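Local coordinates for biphenyl-2,3-diol 1,2-dioxygenase III-related protein (Vibrio cholerae, PDB 3EY8) that binds calcium and is probably a metal-dependent enzyme of the glyoxalase and extradiol dioxygenase superfamily, its substrate unknown, at residues V18-T23 with L55-H60; K26-V31 with F117-G122; G33-S38 with A45-H50. The protein carries 9 engineered substitutions. All blocks are in the same frame, centred on the assembly; numbering follows the deposited sequence.

Contact 1 (V18-T23 with L55-H60). Engineered in segment 55-60: H60 (natural residue Asn).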
loop_
_atom_site.group_PDB
_atom_site.type_symbol
_atom_site.label_atom_id
_atom_site.label_comp_id
_atom_site.label_asym_id
_atom_site.label_seq_id
_atom_site.Cartn_x
_atom_site.Cartn_y
_atom_site.Cartn_z
ATOM N N VAL B 18 5.744 9.189 9.339
ATOM C CA VAL B 18 5.428 10.600 9.115
ATOM C C VAL B 18 6.100 11.516 10.142
ATOM O O VAL B 18 6.382 11.108 11.267
ATOM C CB VAL B 18 3.892 10.851 9.129
ATOM C CG1 VAL B 18 3.192 10.016 8.056
ATOM C CG2 VAL B 18 3.293 10.563 10.507
ATOM N N ALA B 19 6.335 12.763 9.753
ATOM C CA ALA B 19 6.999 13.719 10.637
ATOM C C ALA B 19 6.167 14.036 11.879
ATOM O O ALA B 19 6.708 14.224 12.971
ATOM C CB ALA B 19 7.325 15.005 9.882
ATOM N N ASP B 20 4.854 14.097 11.704
ATOM C CA ASP B 20 3.956 14.491 12.781
ATOM C C ASP B 20 2.625 13.776 12.615
ATOM O O ASP B 20 1.856 14.074 11.699
ATOM C CB ASP B 20 3.744 16.012 12.777
ATOM C CG ASP B 20 2.978 16.500 13.997
ATOM O OD1 ASP B 20 3.535 16.450 15.114
ATOM O OD2 ASP B 20 1.822 16.936 13.841
ATOM N N ILE B 21 2.351 12.838 13.516
ATOM C CA ILE B 21 1.110 12.074 13.458
ATOM C C ILE B 21 -0.154 12.944 13.500
ATOM O O ILE B 21 -1.039 12.765 12.673
ATOM C CB ILE B 21 1.077 10.939 14.504
ATOM C CG1 ILE B 21 2.019 9.812 14.060
ATOM C CG2 ILE B 21 -0.338 10.415 14.671
ATOM C CD1 ILE B 21 2.100 8.637 15.014
ATOM N N PRO B 22 -0.242 13.904 14.442
ATOM C CA PRO B 22 -1.449 14.745 14.457
ATOM C C PRO B 22 -1.712 15.495 13.147
ATOM O O PRO B 22 -2.861 15.584 12.714
ATOM C CB PRO B 22 -1.165 15.738 15.593
ATOM C CG PRO B 22 -0.243 14.987 16.504
ATOM C CD PRO B 22 0.655 14.222 15.567
ATOM N N THR B 23 -0.664 16.030 12.532
ATOM C CA THR B 23 -0.792 16.731 11.260
ATOM C C THR B 23 -1.346 15.777 10.204
ATOM O O THR B 23 -2.276 16.102 9.447
ATOM C CB THR B 23 0.563 17.284 10.811
ATOM O OG1 THR B 23 0.993 18.286 11.748
ATOM C CG2 THR B 23 0.471 17.887 9.418
ATOM N N LEU B 55 0.253 4.405 11.223
ATOM C CA LEU B 55 1.166 5.540 11.226
ATOM C C LEU B 55 2.248 5.353 12.282
ATOM O O LEU B 55 1.939 5.032 13.432
ATOM C CB LEU B 55 0.402 6.837 11.508
ATOM C CG LEU B 55 -0.688 7.199 10.496
ATOM C CD1 LEU B 55 -1.440 8.459 10.924
ATOM C CD2 LEU B 55 -0.092 7.360 9.094
ATOM N N HIS B 56 3.506 5.555 11.885
ATOM C CA HIS B 56 4.627 5.668 12.824
ATOM C C HIS B 56 5.160 7.088 12.745
ATOM O O HIS B 56 5.294 7.642 11.657
ATOM C CB HIS B 56 5.776 4.734 12.442
ATOM C CG HIS B 56 5.448 3.277 12.540
ATOM N ND1 HIS B 56 6.399 2.293 12.369
ATOM C CD2 HIS B 56 4.285 2.634 12.793
ATOM C CE1 HIS B 56 5.831 1.108 12.499
ATOM N NE2 HIS B 56 4.547 1.287 12.756
ATOM N N GLN B 57 5.479 7.685 13.884
ATOM C CA GLN B 57 6.124 8.987 13.830
ATOM C C GLN B 57 7.623 8.800 13.679
ATOM O O GLN B 57 8.230 7.964 14.354
ATOM C CB GLN B 57 5.808 9.831 15.059
ATOM C CG GLN B 57 6.423 11.222 14.975
ATOM C CD GLN B 57 5.700 12.235 15.837
ATOM O OE1 GLN B 57 4.472 12.371 15.774
ATOM N NE2 GLN B 57 6.464 12.965 16.642
ATOM N N LEU B 58 8.215 9.563 12.770
ATOM C CA LEU B 58 9.654 9.518 12.567
ATOM C C LEU B 58 10.350 9.712 13.915
ATOM O O LEU B 58 10.062 10.665 14.640
ATOM C CB LEU B 58 10.078 10.606 11.580
ATOM C CG LEU B 58 11.538 10.594 11.126
ATOM C CD1 LEU B 58 11.858 9.327 10.357
ATOM C CD2 LEU B 58 11.810 11.822 10.274
ATOM N N GLY B 59 11.241 8.786 14.256
ATOM C CA GLY B 59 11.959 8.839 15.520
ATOM C C GLY B 59 11.297 8.015 16.608
ATOM O O GLY B 59 11.825 7.899 17.721
ATOM N N HIS B 60 10.135 7.448 16.289
ATOM C CA HIS B 60 9.386 6.615 17.223
ATOM C C HIS B 60 8.772 5.446 16.471
ATOM O O HIS B 60 7.606 5.111 16.645
ATOM C CB HIS B 60 8.321 7.441 17.938
ATOM C CG HIS B 60 8.866 8.678 18.572
ATOM N ND1 HIS B 60 9.337 8.703 19.867
ATOM C CD2 HIS B 60 9.053 9.925 18.078
ATOM C CE1 HIS B 60 9.775 9.919 20.149
ATOM N NE2 HIS B 60 9.617 10.677 19.080
#
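The side-chain amide of Q57 packs against the turn that starts helix 21-32. A19 O sits over one amide face, 3.6 Å from Q57 CD, and I21 N approaches OE1 from that same side, tilted 33° from the carbonyl plane. The bond from I21 N to Q57 OE1 is 3.1 Å long and almost straight at the hydrogen, 176°. Glutamine suits the place because CG, anti to the backbone N (chi1 -177°), carries an extended chain to a first-turn amide that has no helical carbonyl before it.

The second flat group, the carboxylate of D20, caps the same helix. T23 N and T23 OG1 reach D20 OD2 from opposite faces of its plane, the hydroxyl at 2.6 Å. Beyond the cap, I21 lays its aliphatic branch across the strand: CD1 meets Q57 CB at 3.9 Å, and CG1 packs on L55 CB at 4.2 Å.

Backbone bonds join the end of strand 10-18 to strand 51-57 beside these groups. V18 N donates to H56 O and L58 N to V18 O, each at 2.8 Å; beyond Q57 the chain reverses in a type II turn, whose third residue, G59, has positive phi. This parallel pairing of V18 with Q57 places the first strand beside the last in order 1-4-3-2, as in the beta-alpha-beta-beta-beta module of the vicinal oxygen chelate fold.

Contact 2 (K26-V31 with F117-G122). Engineered in segment 26-31: K26 (natural residue Asn).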
loop_
_atom_site.group_PDB
_atom_site.type_symbol
_atom_site.label_atom_id
_atom_site.label_comp_id
_atom_site.label_asym_id
_atom_site.label_seq_id
_atom_site.Cartn_x
_atom_site.Cartn_y
_atom_site.Cartn_z
ATOM N N LYS B 26 -5.148 14.714 11.012
ATOM C CA LYS B 26 -6.029 15.826 10.661
ATOM C C LYS B 26 -6.230 15.895 9.150
ATOM O O LYS B 26 -7.350 16.062 8.669
ATOM C CB LYS B 26 -5.470 17.157 11.169
ATOM C CG LYS B 26 -5.557 17.356 12.672
ATOM C CD LYS B 26 -5.141 18.776 13.040
ATOM C CE LYS B 26 -5.104 18.984 14.547
ATOM N NZ LYS B 26 -3.945 18.307 15.189
ATOM N N PHE B 27 -5.138 15.764 8.409
ATOM C CA PHE B 27 -5.199 15.812 6.952
ATOM C C PHE B 27 -6.067 14.705 6.355
ATOM O O PHE B 27 -6.989 14.973 5.584
ATOM C CB PHE B 27 -3.789 15.758 6.361
ATOM C CG PHE B 27 -3.758 15.832 4.860
ATOM C CD1 PHE B 27 -3.854 14.680 4.095
ATOM C CD2 PHE B 27 -3.633 17.059 4.216
ATOM C CE1 PHE B 27 -3.824 14.744 2.705
ATOM C CE2 PHE B 27 -3.602 17.130 2.840
ATOM C CZ PHE B 27 -3.693 15.973 2.082
ATOM N N TYR B 28 -5.771 13.458 6.697
ATOM C CA TYR B 28 -6.508 12.341 6.112
ATOM C C TYR B 28 -7.987 12.319 6.517
ATOM O O TYR B 28 -8.839 11.890 5.736
ATOM C CB TYR B 28 -5.815 11.008 6.403
ATOM C CG TYR B 28 -4.640 10.774 5.482
ATOM C CD1 TYR B 28 -3.369 11.231 5.814
ATOM C CD2 TYR B 28 -4.812 10.138 4.262
ATOM C CE1 TYR B 28 -2.289 11.028 4.965
ATOM C CE2 TYR B 28 -3.745 9.941 3.402
ATOM C CZ TYR B 28 -2.488 10.388 3.761
ATOM O OH TYR B 28 -1.436 10.185 2.907
ATOM N N GLU B 29 -8.291 12.788 7.725
ATOM C CA GLU B 29 -9.686 12.901 8.137
ATOM C C GLU B 29 -10.405 13.986 7.341
ATOM O O GLU B 29 -11.481 13.752 6.796
ATOM C CB GLU B 29 -9.814 13.147 9.651
ATOM C CG GLU B 29 -9.494 11.911 10.491
ATOM C CD GLU B 29 -10.144 11.922 11.867
ATOM O OE1 GLU B 29 -10.190 12.991 12.513
ATOM O OE2 GLU B 29 -10.606 10.849 12.307
ATOM N N LYS B 30 -9.797 15.164 7.260
ATOM C CA LYS B 30 -10.430 16.314 6.621
ATOM C C LYS B 30 -10.482 16.185 5.102
ATOM O O LYS B 30 -11.475 16.550 4.472
ATOM C CB LYS B 30 -9.713 17.603 7.027
ATOM C CG LYS B 30 -10.135 18.828 6.238
ATOM C CD LYS B 30 -9.516 20.094 6.807
ATOM C CE LYS B 30 -9.929 21.318 5.998
ATOM N NZ LYS B 30 -9.744 22.583 6.759
ATOM N N VAL B 31 -9.417 15.649 4.512
ATOM C CA VAL B 31 -9.299 15.632 3.060
ATOM C C VAL B 31 -9.883 14.371 2.428
ATOM O O VAL B 31 -10.544 14.446 1.397
ATOM C CB VAL B 31 -7.830 15.847 2.619
ATOM C CG1 VAL B 31 -7.702 15.813 1.101
ATOM C CG2 VAL B 31 -7.318 17.174 3.158
ATOM N N PHE B 117 -2.675 14.702 -5.577
ATOM C CA PHE B 117 -2.189 15.755 -4.698
ATOM C C PHE B 117 -1.224 15.117 -3.712
ATOM O O PHE B 117 -1.068 13.899 -3.703
ATOM C CB PHE B 117 -3.350 16.428 -3.958
ATOM C CG PHE B 117 -4.233 15.470 -3.216
ATOM C CD1 PHE B 117 -5.320 14.892 -3.845
ATOM C CD2 PHE B 117 -3.977 15.144 -1.895
ATOM C CE1 PHE B 117 -6.136 13.998 -3.167
ATOM C CE2 PHE B 117 -4.794 14.248 -1.206
ATOM C CZ PHE B 117 -5.873 13.678 -1.849
ATOM N N ARG B 118 -0.583 15.930 -2.878
ATOM C CA ARG B 118 0.366 15.403 -1.901
ATOM C C ARG B 118 -0.127 15.563 -0.479
ATOM O O ARG B 118 -0.828 16.536 -0.152
ATOM C CB ARG B 118 1.732 16.082 -2.049
ATOM C CG ARG B 118 2.406 15.740 -3.358
ATOM C CD ARG B 118 3.821 16.248 -3.466
ATOM N NE ARG B 118 4.294 16.052 -4.834
ATOM C CZ ARG B 118 4.749 14.895 -5.306
ATOM N NH1 ARG B 118 4.805 13.830 -4.515
ATOM N NH2 ARG B 118 5.150 14.799 -6.567
ATOM N N ASP B 119 0.241 14.611 0.372
ATOM C CA ASP B 119 -0.083 14.712 1.795
ATOM C C ASP B 119 0.993 15.542 2.506
ATOM O O ASP B 119 1.934 16.007 1.862
ATOM C CB ASP B 119 -0.331 13.317 2.415
ATOM C CG ASP B 119 0.946 12.597 2.850
ATOM O OD1 ASP B 119 2.062 13.086 2.600
ATOM O OD2 ASP B 119 0.819 11.511 3.462
ATOM N N PRO B 120 0.841 15.776 3.818
ATOM C CA PRO B 120 1.765 16.705 4.490
ATOM C C PRO B 120 3.243 16.292 4.495
ATOM O O PRO B 120 4.100 17.158 4.727
ATOM C CB PRO B 120 1.212 16.765 5.919
ATOM C CG PRO B 120 -0.242 16.498 5.751
ATOM C CD PRO B 120 -0.328 15.462 4.658
ATOM N N ASP B 121 3.539 15.015 4.245
ATOM C CA ASP B 121 4.926 14.540 4.140
ATOM C C ASP B 121 5.420 14.440 2.694
ATOM O O ASP B 121 6.576 14.079 2.444
ATOM C CB ASP B 121 5.091 13.179 4.830
ATOM C CG ASP B 121 4.948 13.266 6.346
ATOM O OD1 ASP B 121 3.799 13.251 6.839
ATOM O OD2 ASP B 121 5.986 13.328 7.035
ATOM N N GLY B 122 4.551 14.757 1.741
ATOM C CA GLY B 122 4.921 14.691 0.339
ATOM C C GLY B 122 4.592 13.364 -0.320
ATOM O O GLY B 122 4.913 13.162 -1.489
#
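F27 and Y28 of helix 21-32 receive the D119-P120-D121-G122 turn, part of the Asp-Pro-Asp-Gly-Asn sequence that recurs in glyoxalase-like proteins just before the strand bearing a metal ligand, here strand 124-129 with E126.

The ring of F27 is held between two aliphatic groups. P120 CD lies over one face, 3.6 Å from the ring centroid and 18° off its normal, a CH-pi contact that the rigid proline ring, with its CD held next to the imide nitrogen, makes readily. V31 CG2, one helical turn further on, lies over the opposite face, toward its rim. D119 CA adds a second CH-pi contact at 4.2 Å from the F27 centroid, and F117 CE2 comes to the ring's edge, 3.9 Å from F27 CZ. The F27 ring can reach this turn because its CG stands anti to the backbone N (chi1 -179°). F117 also packs on V31, its CE2 lying 4.0 Å from V31 CG1.

Y28 supplies the polar contact: OH donates to D119 OD2 at 2.7 Å, on the anti side, with ring and carboxylate planes 87° apart. Across the same carboxylate, OD1 accepts from D121 N at 2.9 Å, closing an Asx turn. G122, at positive phi, ends the beta turn, and its O receives R118 NH1, which also bonds to K65 O of the second subunit.

D119 is thus gripped at both oxygens: OD2 takes N123 ND2 as well as the tyrosine. So many donors around a buried aspartate probably favour its ionised form, and they fix the rotation of the carboxylate between helix and turn.

Contact 3 (G33-S38 with A45-H50)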
loop_
_atom_site.group_PDB
_atom_site.type_symbol
_atom_site.label_atom_id
_atom_site.label_comp_id
_atom_site.label_asym_id
_atom_site.label_seq_id
_atom_site.Cartn_x
_atom_site.Cartn_y
_atom_site.Cartn_z
ATOM N N GLY B 33 -11.665 11.944 4.375
ATOM C CA GLY B 33 -12.751 11.424 5.186
ATOM C C GLY B 33 -12.440 10.115 5.884
ATOM O O GLY B 33 -13.345 9.351 6.215
HETATM N N MSE B 34 -11.162 9.841 6.115
HETATM C CA MSE B 34 -10.788 8.613 6.802
HETATM C C MSE B 34 -11.054 8.736 8.291
HETATM O O MSE B 34 -11.302 9.825 8.792
HETATM C CB MSE B 34 -9.330 8.254 6.535
HETATM C CG MSE B 34 -9.098 7.836 5.099
HETATM SE SE MSE B 34 -7.274 7.327 4.776
HETATM C CE MSE B 34 -7.406 6.938 2.867
ATOM N N LYS B 35 -11.005 7.606 8.986
ATOM C CA LYS B 35 -11.334 7.539 10.399
ATOM C C LYS B 35 -10.056 7.275 11.177
ATOM O O LYS B 35 -9.497 6.184 11.101
ATOM C CB LYS B 35 -12.329 6.395 10.614
ATOM C CG LYS B 35 -12.951 6.293 11.992
ATOM C CD LYS B 35 -13.785 5.017 12.068
ATOM C CE LYS B 35 -14.880 5.109 13.113
ATOM N NZ LYS B 35 -15.762 3.908 13.090
ATOM N N ALA B 36 -9.581 8.273 11.914
ATOM C CA ALA B 36 -8.381 8.094 12.722
ATOM C C ALA B 36 -8.735 7.352 14.002
ATOM O O ALA B 36 -9.647 7.754 14.729
ATOM C CB ALA B 36 -7.744 9.431 13.042
ATOM N N VAL B 37 -8.026 6.261 14.270
ATOM C CA VAL B 37 -8.264 5.492 15.487
ATOM C C VAL B 37 -6.957 5.266 16.231
ATOM O O VAL B 37 -5.876 5.509 15.692
ATOM C CB VAL B 37 -8.903 4.121 15.184
ATOM C CG1 VAL B 37 -10.234 4.304 14.463
ATOM C CG2 VAL B 37 -7.955 3.275 14.342
ATOM N N SER B 38 -7.061 4.828 17.480
ATOM C CA SER B 38 -5.888 4.428 18.239
ATOM C C SER B 38 -6.146 3.098 18.924
ATOM O O SER B 38 -7.294 2.732 19.188
ATOM C CB SER B 38 -5.484 5.504 19.252
ATOM O OG SER B 38 -6.578 5.900 20.054
ATOM N N ALA B 45 -3.809 4.640 13.705
ATOM C CA ALA B 45 -4.100 4.185 12.351
ATOM C C ALA B 45 -5.212 5.007 11.708
ATOM O O ALA B 45 -5.978 5.687 12.392
ATOM C CB ALA B 45 -4.464 2.717 12.351
ATOM N N LEU B 46 -5.280 4.935 10.384
ATOM C CA LEU B 46 -6.360 5.537 9.609
ATOM C C LEU B 46 -7.180 4.449 8.922
ATOM O O LEU B 46 -6.641 3.661 8.140
ATOM C CB LEU B 46 -5.779 6.473 8.551
ATOM C CG LEU B 46 -5.164 7.764 9.088
ATOM C CD1 LEU B 46 -4.191 8.358 8.077
ATOM C CD2 LEU B 46 -6.247 8.756 9.441
ATOM N N GLU B 47 -8.482 4.411 9.200
ATOM C CA GLU B 47 -9.354 3.373 8.641
ATOM C C GLU B 47 -10.159 3.861 7.443
ATOM O O GLU B 47 -10.650 4.992 7.421
ATOM C CB GLU B 47 -10.319 2.828 9.708
ATOM C CG GLU B 47 -9.645 2.150 10.886
ATOM C CD GLU B 47 -10.632 1.657 11.941
ATOM O OE1 GLU B 47 -11.846 1.958 11.838
ATOM O OE2 GLU B 47 -10.180 0.976 12.880
ATOM N N PHE B 48 -10.303 2.993 6.452
ATOM C CA PHE B 48 -11.137 3.267 5.286
ATOM C C PHE B 48 -11.614 1.925 4.762
ATOM O O PHE B 48 -10.831 0.985 4.689
ATOM C CB PHE B 48 -10.347 4.024 4.212
ATOM C CG PHE B 48 -9.051 3.359 3.825
ATOM C CD1 PHE B 48 -7.899 3.567 4.570
ATOM C CD2 PHE B 48 -8.981 2.541 2.708
ATOM C CE1 PHE B 48 -6.709 2.957 4.222
ATOM C CE2 PHE B 48 -7.785 1.921 2.352
ATOM C CZ PHE B 48 -6.652 2.133 3.112
ATOM N N GLY B 49 -12.892 1.820 4.409
ATOM C CA GLY B 49 -13.443 0.536 4.022
ATOM C C GLY B 49 -13.098 -0.495 5.074
ATOM O O GLY B 49 -13.328 -0.274 6.262
ATOM N N HIS B 50 -12.514 -1.605 4.640
ATOM C CA HIS B 50 -12.094 -2.679 5.543
ATOM C C HIS B 50 -10.572 -2.789 5.663
ATOM O O HIS B 50 -10.043 -3.835 6.045
ATOM C CB HIS B 50 -12.662 -4.020 5.068
ATOM C CG HIS B 50 -14.150 -4.121 5.181
ATOM N ND1 HIS B 50 -14.956 -4.470 4.118
ATOM C CD2 HIS B 50 -14.981 -3.910 6.230
ATOM C CE1 HIS B 50 -16.218 -4.477 4.510
ATOM N NE2 HIS B 50 -16.260 -4.141 5.787
HETATM O O HOH W 1 -13.909 1.425 13.567
#
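K35 and E47 form the first hydrogen-bonded pair of an antiparallel beta hairpin, strands 35-39 and 43-48. K35 N donates to E47 O at 3.1 Å, in the carbonyl plane on a lone pair, and E47 N returns a bond to K35 O. V37 and A45 repeat this reciprocal pattern, while A36 and L46 form the non-hydrogen-bonded pair between them.

On the A36-L46 face, L46 CD2 rests against the small methyl A36 CB at 4.0 Å. On the other face V37 lies against the carboxylate of E47, its CG2 3.5 Å from OE2. Before the strand, selenomethionine M34 sends an extended chain alongside F48: SE makes an oblique Met-aromatic contact, 4.8 Å from the F48 ring centroid, and CE packs 3.8 Å from F48 CD1. A long, flexible, unbranched chain can follow the ring in this way.

F78 then meets F48 edge to face, and I8 of the second subunit packs on M34. The end of helix 21-32 holds the start of the strand from further out: G33 leaves the helix with positive phi, and E29 OE2 accepts from A36 N.

K35 NZ stays 4.6 Å from E47 OE1, too far for a direct ion pair, but one water joins them, accepting from K35 NZ at 3.1 Å and donating to E47 OE1 at 2.7 Å.

How the contacts relate
Centres of contacts 1 and 2 lie 13 Å apart, as do those of contacts 2 and 3, and 16 Å separates contacts 1 and 3. Helix 21-32 runs through contacts 1 and 2, and strand 35-39 of contact 3 follows it. Along the chain contact 3 is nested inside the loops closed by the other two, whose segments alternate. Contacts 1 and 3 belong to one four-stranded sheet, where L55 packs on L46. D121 OD2 accepts from A19 N, and Y28 O from M34 N, linking all three. Contacts 1 and 2 hold the start and the later turns of helix 21-32 to the two sheets, and contact 3 completes the edge of the first sheet; contacts 2 and 3 also meet the second subunit.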